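Local coordinates for protein glucose-6-phosphate 1-dehydrogenase (Kluyveromyces lactis, PDB 7E6I) that catalyses the NADP+-dependent oxidation of glucose 6-phosphate to 6-phosphogluconolactone, the first step of the oxidative pentose phosphate pathway, at residues V218-F223 against L341-V346; I235-D240 against T315-G320; R239-N244 against M335-A340; G288-S293 against K459-G464. One frame throughout, in Å; residues are numbered along the deposited sequence.

All four contacts lie in the C-terminal domain and reach its mixed nine-stranded sheet, where the strands concerned run side by side in the order 345-352, 212-220, 333-338, 316-321, 285-291, 459-462. Contact 1 joins the first two of these and contact 4 the last two, their centres about 14 Å apart. Between them, contacts 2 and 3 lay helix 236-254 on neighbouring strands, with centres only about 4 Å apart, and share R239 and D240. Along the chain, contacts 2 and 3 are nested inside the loop that contact 1 closes, whereas contact 4 crosses all three. Contacts 1, 2 and 3 touch the bound sugar phosphate, which sits beside this helix-on-sheet layer.

Contact 1: V218-F223 against L341-V346; sequences VFKEPF and LNEGKV. With BG6 (6-O-phosphono-beta-D-glucopyranose), chain B.
K220 and K345 form an antiparallel hydrogen-bonded pair, K220 N to K345 O 2.8 Å and K345 N to K220 O 2.9 Å, with F219 and V346 as the non-hydrogen-bonded pair beside it. This is the ladder between strands 212-220 and 345-352 of the C-terminal domain's mixed sheet. Beyond it L341 N reaches E221 O at 2.9 Å. On the K220 side, L341 CD1 packs across the lysine chain, 3.6 Å from K220 CG. The lysine bends at chi3 (115°), which lets its NZ meet two oxygens: E343 OE2 at 2.9 Å, a salt bridge on the anti lone pair, and N342 OD1 at 3.0 Å, in the carbonyl plane. K345 reaches E343 OE2 only by a long ion pair; its stronger partner is E347, and it probably contributes to a second NADP+ site, as in related enzymes. The apolar F219 and V346 suit the buried opposite face: F219 CD2 meets V346 CG2 obliquely at 3.6 Å, and C6 of the sugar phosphate lies at the ring edge. E221 starts out away from L341-V346, an acid suited to an ammonium group and a hydroxyl: OE1 is salt-bridged to K339, and OE2 accepts the substrate O4 hydroxyl at 2.7 Å.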
# COMPACT_ATOMS: atom_id res chain seq x y z
N VAL A 218 -9.73 3.96 7.77
CA VAL A 218 -10.88 4.34 6.96
C VAL A 218 -10.43 4.58 5.52
O VAL A 218 -9.48 5.33 5.28
CB VAL A 218 -11.57 5.59 7.50
CG1 VAL A 218 -12.71 5.99 6.59
CG2 VAL A 218 -12.09 5.34 8.94
N PHE A 219 -11.13 3.94 4.57
CA PHE A 219 -10.85 4.07 3.14
C PHE A 219 -12.16 4.38 2.44
O PHE A 219 -13.12 3.62 2.54
CB PHE A 219 -10.23 2.78 2.58
CG PHE A 219 -10.09 2.74 1.08
CD1 PHE A 219 -11.16 2.39 0.26
CD2 PHE A 219 -8.86 2.96 0.48
CE1 PHE A 219 -11.01 2.30 -1.13
CE2 PHE A 219 -8.70 2.88 -0.89
CZ PHE A 219 -9.78 2.54 -1.70
N LYS A 220 -12.19 5.51 1.74
CA LYS A 220 -13.38 5.93 1.01
C LYS A 220 -12.95 6.31 -0.39
O LYS A 220 -11.97 7.05 -0.56
CB LYS A 220 -14.06 7.11 1.68
CG LYS A 220 -14.88 6.77 2.90
CD LYS A 220 -15.33 8.05 3.58
CE LYS A 220 -16.85 8.21 3.55
NZ LYS A 220 -17.30 9.42 4.31
N GLU A 221 -13.67 5.81 -1.38
CA GLU A 221 -13.53 6.32 -2.73
C GLU A 221 -14.89 6.75 -3.27
O GLU A 221 -15.91 6.15 -2.92
CB GLU A 221 -12.91 5.27 -3.65
CG GLU A 221 -11.40 5.35 -3.70
CD GLU A 221 -10.79 4.14 -4.39
OE1 GLU A 221 -11.58 3.22 -4.75
OE2 GLU A 221 -9.55 4.11 -4.57
N PRO A 222 -14.93 7.79 -4.11
CA PRO A 222 -16.22 8.31 -4.59
C PRO A 222 -16.71 7.66 -5.88
O PRO A 222 -17.90 7.76 -6.22
CB PRO A 222 -15.94 9.80 -4.79
CG PRO A 222 -14.48 9.82 -5.24
CD PRO A 222 -13.80 8.64 -4.54
N PHE A 223 -15.83 7.01 -6.61
CA PHE A 223 -16.23 6.35 -7.84
C PHE A 223 -16.53 4.88 -7.55
O PHE A 223 -16.27 4.37 -6.46
CB PHE A 223 -15.14 6.47 -8.89
CG PHE A 223 -13.78 6.16 -8.37
CD1 PHE A 223 -13.33 4.84 -8.30
CD2 PHE A 223 -12.95 7.17 -7.92
CE1 PHE A 223 -12.06 4.55 -7.80
CE2 PHE A 223 -11.69 6.89 -7.42
CZ PHE A 223 -11.25 5.58 -7.35
N LEU A 341 -18.76 5.96 -2.55
CA LEU A 341 -19.25 6.76 -1.45
C LEU A 341 -19.17 8.24 -1.85
O LEU A 341 -18.95 8.57 -3.02
CB LEU A 341 -18.45 6.43 -0.18
CG LEU A 341 -18.41 4.95 0.20
CD1 LEU A 341 -17.30 4.66 1.21
CD2 LEU A 341 -19.77 4.48 0.74
N ASN A 342 -19.28 9.13 -0.87
CA ASN A 342 -19.39 10.57 -1.08
C ASN A 342 -18.06 11.30 -1.22
O ASN A 342 -18.07 12.51 -1.50
CB ASN A 342 -20.14 11.19 0.08
CG ASN A 342 -19.34 11.14 1.37
OD1 ASN A 342 -18.97 10.06 1.84
ND2 ASN A 342 -19.04 12.30 1.93
N GLU A 343 -16.92 10.65 -1.00
CA GLU A 343 -15.64 11.37 -1.04
C GLU A 343 -14.51 10.36 -1.14
O GLU A 343 -14.69 9.17 -0.89
CB GLU A 343 -15.44 12.25 0.19
CG GLU A 343 -15.51 11.45 1.48
CD GLU A 343 -15.29 12.27 2.72
OE1 GLU A 343 -14.57 13.29 2.65
OE2 GLU A 343 -15.84 11.90 3.78
N GLY A 344 -13.33 10.87 -1.50
CA GLY A 344 -12.11 10.08 -1.50
C GLY A 344 -11.25 10.48 -0.32
O GLY A 344 -10.97 11.66 -0.10
N LYS A 345 -10.82 9.47 0.44
CA LYS A 345 -10.19 9.69 1.73
C LYS A 345 -9.56 8.41 2.25
O LYS A 345 -10.20 7.35 2.21
CB LYS A 345 -11.24 10.17 2.73
CG LYS A 345 -10.78 11.01 3.84
CD LYS A 345 -12.01 11.59 4.54
CE LYS A 345 -12.71 10.58 5.43
NZ LYS A 345 -13.29 11.25 6.64
N VAL A 346 -8.34 8.48 2.75
CA VAL A 346 -7.80 7.42 3.60
C VAL A 346 -7.38 8.06 4.91
O VAL A 346 -6.62 9.04 4.92
CB VAL A 346 -6.63 6.68 2.94
CG1 VAL A 346 -5.97 5.75 3.96
CG2 VAL A 346 -7.12 5.88 1.73
C1 BG6 B . -5.37 -0.66 -5.50
C2 BG6 B . -6.82 -1.15 -5.60
O1 BG6 B . -4.54 -1.54 -4.85
O5 BG6 B . -5.35 0.62 -4.72
C3 BG6 B . -7.70 -0.12 -6.20
O2 BG6 B . -6.90 -2.37 -6.36
C4 BG6 B . -7.68 1.14 -5.40
O3 BG6 B . -9.08 -0.59 -6.23
C5 BG6 B . -6.25 1.66 -5.26
O4 BG6 B . -8.51 2.11 -6.06
C6 BG6 B . -6.13 2.83 -4.33
O6 BG6 B . -4.77 3.20 -4.27
P BG6 B . -4.41 4.81 -4.04
O1P BG6 B . -5.21 5.14 -2.80
O2P BG6 B . -4.86 5.58 -5.25
O3P BG6 B . -2.91 5.06 -3.85

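Contact 2: I235-D240 against T315-G320; sequences IGIIRD and TFAAIG. With BG6 (6-O-phosphono-beta-D-glucopyranose), chain B.
I237 sets its CG1 3.8 Å from the carbonyl oxygen of T315, and it does so at an irregularity of the sheet: T315 and F316 both face G288 in a classic beta bulge, just where the first turn of helix 236-254 comes down. With CG1 anti to the backbone N (chi1 -163°), that branch goes to T315 O, while CG2 reaches further along the strand, 3.7 Å from the backbone N of A317; a beta-branched residue suits this double reach. The methyl of A317 is where both isoleucines converge: I237 CG2 and, 3.7 Å from A317 CB, I238 CG1 meet it side by side on its helix-facing side. A side chain this small allows the helix to come close to the strand. I238 extends its chain past A317 until CD1 meets I319 CD1 at 4.1 Å. The side-chain contacts are all aliphatic, with I237 also lying on the strand backbone.

Near the start of the helix G236 has a positive phi (82°), easily adopted by glycine, and its carbonyl takes the N-H of D240. D240 turns to the substrate, facing O2 and O3 with its two carboxylate oxygens; the modelled distances are too short to be taken literally. R239 folds back to bond I235 O through NH1 and is also paired with E451.

Helix segment 236-240 and strand segment 316-320 make an angle of 69°, with a closest axis approach of 7.7 Å. Helix 433-451 packs on I238 and I319, and strands 333-338 and 285-291 flank the strand, whose other face, with F316 and A318, lies under helix 471-476.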
# COMPACT_ATOMS: atom_id res chain seq x y z
N ILE A 235 -12.95 -10.35 -6.87
CA ILE A 235 -12.02 -9.70 -5.96
C ILE A 235 -12.75 -9.28 -4.69
O ILE A 235 -12.56 -9.88 -3.63
CB ILE A 235 -11.36 -8.47 -6.61
CG1 ILE A 235 -10.65 -8.81 -7.92
CG2 ILE A 235 -10.37 -7.85 -5.66
CD1 ILE A 235 -9.75 -9.99 -7.83
N GLY A 236 -13.57 -8.23 -4.79
CA GLY A 236 -14.26 -7.64 -3.66
C GLY A 236 -13.38 -6.66 -2.90
O GLY A 236 -12.15 -6.68 -2.99
N ILE A 237 -14.03 -5.80 -2.11
CA ILE A 237 -13.31 -4.68 -1.50
C ILE A 237 -12.34 -5.17 -0.45
O ILE A 237 -11.28 -4.57 -0.23
CB ILE A 237 -14.30 -3.65 -0.92
CG1 ILE A 237 -13.60 -2.31 -0.66
CG2 ILE A 237 -14.93 -4.13 0.38
CD1 ILE A 237 -13.10 -1.66 -1.91
N ILE A 238 -12.68 -6.28 0.21
CA ILE A 238 -11.84 -6.79 1.28
C ILE A 238 -10.50 -7.23 0.73
O ILE A 238 -9.44 -6.80 1.21
CB ILE A 238 -12.56 -7.92 2.04
CG1 ILE A 238 -13.86 -7.37 2.62
CG2 ILE A 238 -11.68 -8.47 3.13
CD1 ILE A 238 -14.74 -8.39 3.23
N ARG A 239 -10.52 -8.05 -0.31
CA ARG A 239 -9.28 -8.43 -0.98
C ARG A 239 -8.60 -7.23 -1.63
O ARG A 239 -7.37 -7.19 -1.71
CB ARG A 239 -9.55 -9.46 -2.07
CG ARG A 239 -9.46 -10.88 -1.64
CD ARG A 239 -9.30 -11.79 -2.84
NE ARG A 239 -9.70 -13.14 -2.48
CZ ARG A 239 -10.96 -13.56 -2.47
NH1 ARG A 239 -11.93 -12.72 -2.82
NH2 ARG A 239 -11.25 -14.81 -2.13
N ASP A 240 -9.38 -6.28 -2.13
CA ASP A 240 -8.79 -5.23 -2.95
C ASP A 240 -7.88 -4.31 -2.13
O ASP A 240 -6.80 -3.95 -2.60
CB ASP A 240 -9.88 -4.42 -3.66
CG ASP A 240 -9.31 -3.57 -4.80
OD1 ASP A 240 -8.37 -4.02 -5.49
OD2 ASP A 240 -9.80 -2.44 -5.01
N THR A 315 -18.79 -4.30 -2.20
CA THR A 315 -18.06 -3.08 -2.55
C THR A 315 -17.85 -2.16 -1.35
O THR A 315 -17.13 -1.15 -1.46
CB THR A 315 -18.77 -2.33 -3.69
OG1 THR A 315 -20.03 -1.83 -3.23
CG2 THR A 315 -19.02 -3.25 -4.87
N PHE A 316 -18.45 -2.48 -0.20
CA PHE A 316 -18.19 -1.80 1.06
C PHE A 316 -18.15 -2.84 2.15
O PHE A 316 -19.05 -3.68 2.23
CB PHE A 316 -19.28 -0.77 1.40
CG PHE A 316 -19.13 -0.17 2.77
CD1 PHE A 316 -19.50 -0.86 3.91
CD2 PHE A 316 -18.59 1.09 2.92
CE1 PHE A 316 -19.33 -0.33 5.15
CE2 PHE A 316 -18.42 1.62 4.17
CZ PHE A 316 -18.79 0.91 5.28
N ALA A 317 -17.15 -2.75 3.03
CA ALA A 317 -17.07 -3.63 4.19
C ALA A 317 -16.54 -2.87 5.40
O ALA A 317 -15.57 -2.11 5.29
CB ALA A 317 -16.17 -4.85 3.92
N ALA A 318 -17.15 -3.11 6.55
CA ALA A 318 -16.61 -2.72 7.84
C ALA A 318 -16.41 -3.99 8.64
O ALA A 318 -17.30 -4.85 8.67
CB ALA A 318 -17.55 -1.75 8.56
N ILE A 319 -15.22 -4.15 9.23
CA ILE A 319 -14.85 -5.38 9.93
C ILE A 319 -14.29 -5.03 11.29
O ILE A 319 -13.44 -4.14 11.40
CB ILE A 319 -13.82 -6.21 9.14
CG1 ILE A 319 -14.31 -6.52 7.72
CG2 ILE A 319 -13.49 -7.49 9.90
CD1 ILE A 319 -13.18 -7.04 6.79
N GLY A 320 -14.73 -5.74 12.32
CA GLY A 320 -14.19 -5.56 13.66
C GLY A 320 -13.02 -6.50 13.88
O GLY A 320 -13.02 -7.64 13.43
C1 BG6 B . -5.37 -0.66 -5.50
C2 BG6 B . -6.82 -1.15 -5.60
O1 BG6 B . -4.54 -1.54 -4.85
O5 BG6 B . -5.35 0.62 -4.72
C3 BG6 B . -7.70 -0.12 -6.20
O2 BG6 B . -6.90 -2.37 -6.36
C4 BG6 B . -7.68 1.14 -5.40
O3 BG6 B . -9.08 -0.59 -6.23
C5 BG6 B . -6.25 1.66 -5.26
O4 BG6 B . -8.51 2.11 -6.06
C6 BG6 B . -6.13 2.83 -4.33
O6 BG6 B . -4.77 3.20 -4.27
P BG6 B . -4.41 4.81 -4.04
O1P BG6 B . -5.21 5.14 -2.80
O2P BG6 B . -4.86 5.58 -5.25
O3P BG6 B . -2.91 5.06 -3.85

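Contact 3: R239-N244 against M335-A340; sequences RDVMQN and MRAGKA. With BG6 (6-O-phosphono-beta-D-glucopyranose), chain B.
M242 and M335 slide past each other in opposite directions, each methyl lying near the root of its partner. M335 CE comes to 3.6 Å from M242 CB, while M242 CE ends 3.5 Å from the carbonyl oxygen of M335. Both thioethers bend at their last torsion; in M335 it takes an unusual value, the methyl nearly eclipsing CB (chi3 7°). Unbranched, flexible methionines can adapt in this way to the space between a helix and a strand. Two residues along the strand, on the same face, A337 presents only a methyl, and two side chains close over it: M242 CG lies 3.7 Å from A337 CB, and V241 CG2 is equally near. V241 in turn rests on F219.

The polar end of the contact lies at the substrate. K339 leaves the strand end and kinks at three torsions to bring NZ within 2.9 Å of the sugar O3. E221, its strongest partner, probably helps to hold the ammonium group there; D240 OD2, 3.8 Å from K339 NZ in a long, weak ion pair, contributes little at most. In the stretch of helix with a wider pi-type turn, N244 ND2 donates to R239 O at 2.9 Å and to Q243 OE1.

Helix segment 239-244 runs nearly antiparallel to strand segment 335-338 (160°), with a closest axis approach of 8.6 Å. Strand 333-338 lies between 212-220 and 316-321; M242 also touches A317 and I319 of the latter, and helix 433-451 closes on M335 and Q243.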
# COMPACT_ATOMS: atom_id res chain seq x y z
N ARG A 239 -10.52 -8.05 -0.31
CA ARG A 239 -9.28 -8.43 -0.98
C ARG A 239 -8.60 -7.23 -1.63
O ARG A 239 -7.37 -7.19 -1.71
CB ARG A 239 -9.55 -9.46 -2.07
CG ARG A 239 -9.46 -10.88 -1.64
CD ARG A 239 -9.30 -11.79 -2.84
NE ARG A 239 -9.70 -13.14 -2.48
CZ ARG A 239 -10.96 -13.56 -2.47
NH1 ARG A 239 -11.93 -12.72 -2.82
NH2 ARG A 239 -11.25 -14.81 -2.13
N ASP A 240 -9.38 -6.28 -2.13
CA ASP A 240 -8.79 -5.23 -2.95
C ASP A 240 -7.88 -4.31 -2.13
O ASP A 240 -6.80 -3.95 -2.60
CB ASP A 240 -9.88 -4.42 -3.66
CG ASP A 240 -9.31 -3.57 -4.80
OD1 ASP A 240 -8.37 -4.02 -5.49
OD2 ASP A 240 -9.80 -2.44 -5.01
N VAL A 241 -8.31 -3.91 -0.93
CA VAL A 241 -7.57 -2.90 -0.18
C VAL A 241 -7.47 -3.21 1.31
O VAL A 241 -6.61 -2.65 2.00
CB VAL A 241 -8.18 -1.50 -0.35
CG1 VAL A 241 -8.26 -1.12 -1.85
CG2 VAL A 241 -9.55 -1.41 0.34
N MET A 242 -8.34 -4.07 1.84
CA MET A 242 -8.34 -4.27 3.28
C MET A 242 -7.32 -5.32 3.73
O MET A 242 -6.56 -5.07 4.67
CB MET A 242 -9.75 -4.63 3.77
CG MET A 242 -10.84 -3.71 3.22
SD MET A 242 -12.49 -3.95 3.93
CE MET A 242 -12.13 -3.72 5.68
N GLN A 243 -7.30 -6.48 3.06
CA GLN A 243 -6.31 -7.51 3.35
C GLN A 243 -4.87 -7.00 3.19
O GLN A 243 -3.94 -7.56 3.79
CB GLN A 243 -6.56 -8.72 2.43
CG GLN A 243 -5.64 -9.94 2.62
CD GLN A 243 -4.30 -9.81 1.89
OE1 GLN A 243 -4.16 -9.04 0.94
NE2 GLN A 243 -3.30 -10.55 2.36
N ASN A 244 -4.64 -5.98 2.37
CA ASN A 244 -3.28 -5.51 2.14
C ASN A 244 -3.07 -4.09 2.66
O ASN A 244 -2.56 -3.93 3.76
CB ASN A 244 -2.93 -5.60 0.64
CG ASN A 244 -4.12 -5.36 -0.24
OD1 ASN A 244 -4.46 -4.21 -0.54
ND2 ASN A 244 -4.75 -6.42 -0.68
N MET A 335 -11.76 -1.74 10.69
CA MET A 335 -11.31 -1.34 9.36
C MET A 335 -12.54 -1.24 8.48
O MET A 335 -13.38 -2.15 8.49
CB MET A 335 -10.32 -2.35 8.77
CG MET A 335 -8.88 -2.16 9.24
SD MET A 335 -7.74 -3.33 8.43
CE MET A 335 -8.85 -4.07 7.25
N ARG A 336 -12.66 -0.15 7.74
CA ARG A 336 -13.83 0.02 6.88
C ARG A 336 -13.40 0.64 5.57
O ARG A 336 -12.65 1.63 5.55
CB ARG A 336 -14.92 0.85 7.58
CG ARG A 336 -14.54 2.26 8.04
CD ARG A 336 -15.67 2.80 8.92
NE ARG A 336 -15.37 4.01 9.70
CZ ARG A 336 -15.57 5.25 9.26
NH1 ARG A 336 -16.05 5.43 8.04
NH2 ARG A 336 -15.30 6.31 10.02
N ALA A 337 -13.86 0.05 4.47
CA ALA A 337 -13.47 0.46 3.13
C ALA A 337 -14.69 0.39 2.21
O ALA A 337 -15.47 -0.56 2.28
CB ALA A 337 -12.36 -0.43 2.57
N GLY A 338 -14.84 1.40 1.34
CA GLY A 338 -15.93 1.40 0.39
C GLY A 338 -15.59 2.16 -0.88
O GLY A 338 -14.83 3.13 -0.87
N LYS A 339 -16.16 1.68 -1.98
CA LYS A 339 -16.20 2.40 -3.24
C LYS A 339 -17.57 3.02 -3.41
O LYS A 339 -18.54 2.61 -2.77
CB LYS A 339 -15.88 1.46 -4.41
CG LYS A 339 -14.39 1.41 -4.79
CD LYS A 339 -13.89 -0.02 -5.02
CE LYS A 339 -12.85 -0.10 -6.13
NZ LYS A 339 -11.63 0.72 -5.93
N ALA A 340 -17.64 4.05 -4.26
CA ALA A 340 -18.91 4.70 -4.62
C ALA A 340 -19.57 5.35 -3.40
O ALA A 340 -20.79 5.29 -3.23
CB ALA A 340 -19.87 3.72 -5.31
C1 BG6 B . -5.37 -0.66 -5.50
C2 BG6 B . -6.82 -1.15 -5.60
O1 BG6 B . -4.54 -1.54 -4.85
O5 BG6 B . -5.35 0.62 -4.72
C3 BG6 B . -7.70 -0.12 -6.20
O2 BG6 B . -6.90 -2.37 -6.36
C4 BG6 B . -7.68 1.14 -5.40
O3 BG6 B . -9.08 -0.59 -6.23
C5 BG6 B . -6.25 1.66 -5.26
O4 BG6 B . -8.51 2.11 -6.06
C6 BG6 B . -6.13 2.83 -4.33
O6 BG6 B . -4.77 3.20 -4.27
P BG6 B . -4.41 4.81 -4.04
O1P BG6 B . -5.21 5.14 -2.80
O2P BG6 B . -4.86 5.58 -5.25
O3P BG6 B . -2.91 5.06 -3.85

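Contact 4: G288-S293 against K459-G464; sequences GQYGRS and KIYPYG
The carbonyl oxygen of Q289 is gripped twice from the neighbouring strand, by the backbone N of Y461 at 2.9 Å and by the CA-H of I460, with CA at 3.2 Å. It belongs to a parallel ladder in which strand 459-462 borders strand 285-291 at one end of the C-terminal domain's mixed sheet. Q289 N bonds K459 O at 2.8 Å, and beyond the bridges Y463 N reaches G291 O at 2.8 Å. Side chains then sort by face. On the tyrosine face, Y290 makes a CH-pi contact with Y461: its CA, 3.8 Å from the ring centroid, and its CB, not its ring, cover the Y461 face. G288, lacking a side chain, meets the same ring edge-on through its carbonyl carbon. The ring of Y463 points its edge at the face of Y290 in an offset edge-to-face pair, planes at 88°. On the other face I460 runs alongside Q289, and its CG2 settles on the bare CA of G291 at 3.6 Å. Tyrosine suits these places because its hydroxyl can bond beyond the pack: Y290 OH with the backbone N of T225, Y463 OH with E226. Y461 OH bonds T315 OG1 and also the backbone O of K339.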
# COMPACT_ATOMS: atom_id res chain seq x y z
N GLY A 288 -21.74 -4.35 2.24
CA GLY A 288 -22.61 -3.54 1.40
C GLY A 288 -22.19 -3.61 -0.06
O GLY A 288 -21.03 -3.88 -0.39
N GLN A 289 -23.16 -3.37 -0.94
CA GLN A 289 -22.98 -3.33 -2.39
C GLN A 289 -23.69 -2.09 -2.90
O GLN A 289 -24.79 -1.76 -2.43
CB GLN A 289 -23.55 -4.60 -3.08
CG GLN A 289 -23.28 -4.68 -4.58
CD GLN A 289 -24.01 -5.84 -5.24
OE1 GLN A 289 -25.10 -5.68 -5.82
NE2 GLN A 289 -23.42 -7.03 -5.16
N TYR A 290 -23.08 -1.36 -3.83
CA TYR A 290 -23.64 -0.06 -4.16
C TYR A 290 -24.76 -0.17 -5.19
O TYR A 290 -24.62 -0.86 -6.21
CB TYR A 290 -22.57 0.94 -4.60
CG TYR A 290 -21.90 0.77 -5.94
CD1 TYR A 290 -22.43 1.35 -7.09
CD2 TYR A 290 -20.68 0.10 -6.05
CE1 TYR A 290 -21.79 1.22 -8.33
CE2 TYR A 290 -20.03 -0.04 -7.27
CZ TYR A 290 -20.59 0.52 -8.41
OH TYR A 290 -19.92 0.38 -9.60
N GLY A 291 -25.88 0.47 -4.89
CA GLY A 291 -26.99 0.58 -5.81
C GLY A 291 -27.02 1.94 -6.48
O GLY A 291 -26.10 2.75 -6.34
N ARG A 292 -28.10 2.18 -7.22
CA ARG A 292 -28.22 3.43 -7.95
C ARG A 292 -28.26 4.62 -6.99
O ARG A 292 -28.77 4.52 -5.87
CB ARG A 292 -29.48 3.41 -8.81
CG ARG A 292 -29.27 2.80 -10.19
CD ARG A 292 -30.59 2.65 -10.93
NE ARG A 292 -30.61 1.44 -11.75
CZ ARG A 292 -31.72 0.82 -12.13
NH1 ARG A 292 -32.90 1.29 -11.74
NH2 ARG A 292 -31.65 -0.26 -12.88
N SER A 293 -27.73 5.75 -7.45
CA SER A 293 -27.79 6.97 -6.66
C SER A 293 -29.23 7.44 -6.47
O SER A 293 -30.11 7.17 -7.29
CB SER A 293 -26.96 8.08 -7.31
OG SER A 293 -27.49 8.48 -8.57
N LYS A 459 -26.01 -5.69 1.88
CA LYS A 459 -27.04 -4.67 1.86
C LYS A 459 -26.71 -3.64 0.79
O LYS A 459 -25.54 -3.35 0.53
CB LYS A 459 -27.16 -4.04 3.24
CG LYS A 459 -26.77 -2.59 3.31
CD LYS A 459 -26.92 -2.03 4.74
CE LYS A 459 -26.52 -3.05 5.82
NZ LYS A 459 -26.55 -2.41 7.17
N ILE A 460 -27.74 -3.11 0.14
CA ILE A 460 -27.56 -2.16 -0.96
C ILE A 460 -27.46 -0.76 -0.40
O ILE A 460 -28.14 -0.41 0.57
CB ILE A 460 -28.71 -2.29 -1.98
CG1 ILE A 460 -28.81 -3.72 -2.48
CG2 ILE A 460 -28.50 -1.36 -3.16
CD1 ILE A 460 -27.64 -4.10 -3.38
N TYR A 461 -26.60 0.07 -1.00
CA TYR A 461 -26.48 1.46 -0.57
C TYR A 461 -26.35 2.32 -1.82
O TYR A 461 -25.74 1.89 -2.80
CB TYR A 461 -25.27 1.71 0.38
CG TYR A 461 -23.90 1.48 -0.22
CD1 TYR A 461 -23.33 0.21 -0.21
CD2 TYR A 461 -23.17 2.51 -0.77
CE1 TYR A 461 -22.08 -0.03 -0.75
CE2 TYR A 461 -21.92 2.29 -1.31
CZ TYR A 461 -21.38 1.01 -1.30
OH TYR A 461 -20.12 0.77 -1.83
N PRO A 462 -26.94 3.51 -1.82
CA PRO A 462 -26.93 4.31 -3.05
C PRO A 462 -25.55 4.86 -3.34
O PRO A 462 -24.84 5.32 -2.44
CB PRO A 462 -27.93 5.44 -2.75
CG PRO A 462 -27.95 5.52 -1.26
CD PRO A 462 -27.70 4.14 -0.73
N TYR A 463 -25.18 4.79 -4.62
CA TYR A 463 -23.95 5.42 -5.08
C TYR A 463 -23.89 6.85 -4.56
O TYR A 463 -24.84 7.62 -4.72
CB TYR A 463 -23.94 5.40 -6.61
CG TYR A 463 -22.64 5.66 -7.35
CD1 TYR A 463 -21.93 6.85 -7.19
CD2 TYR A 463 -22.17 4.75 -8.29
CE1 TYR A 463 -20.76 7.09 -7.92
CE2 TYR A 463 -21.00 4.97 -9.02
CZ TYR A 463 -20.30 6.14 -8.83
OH TYR A 463 -19.15 6.35 -9.56
N GLY A 464 -22.79 7.17 -3.87
CA GLY A 464 -22.50 8.53 -3.47
C GLY A 464 -22.86 8.86 -2.04
O GLY A 464 -22.57 9.97 -1.59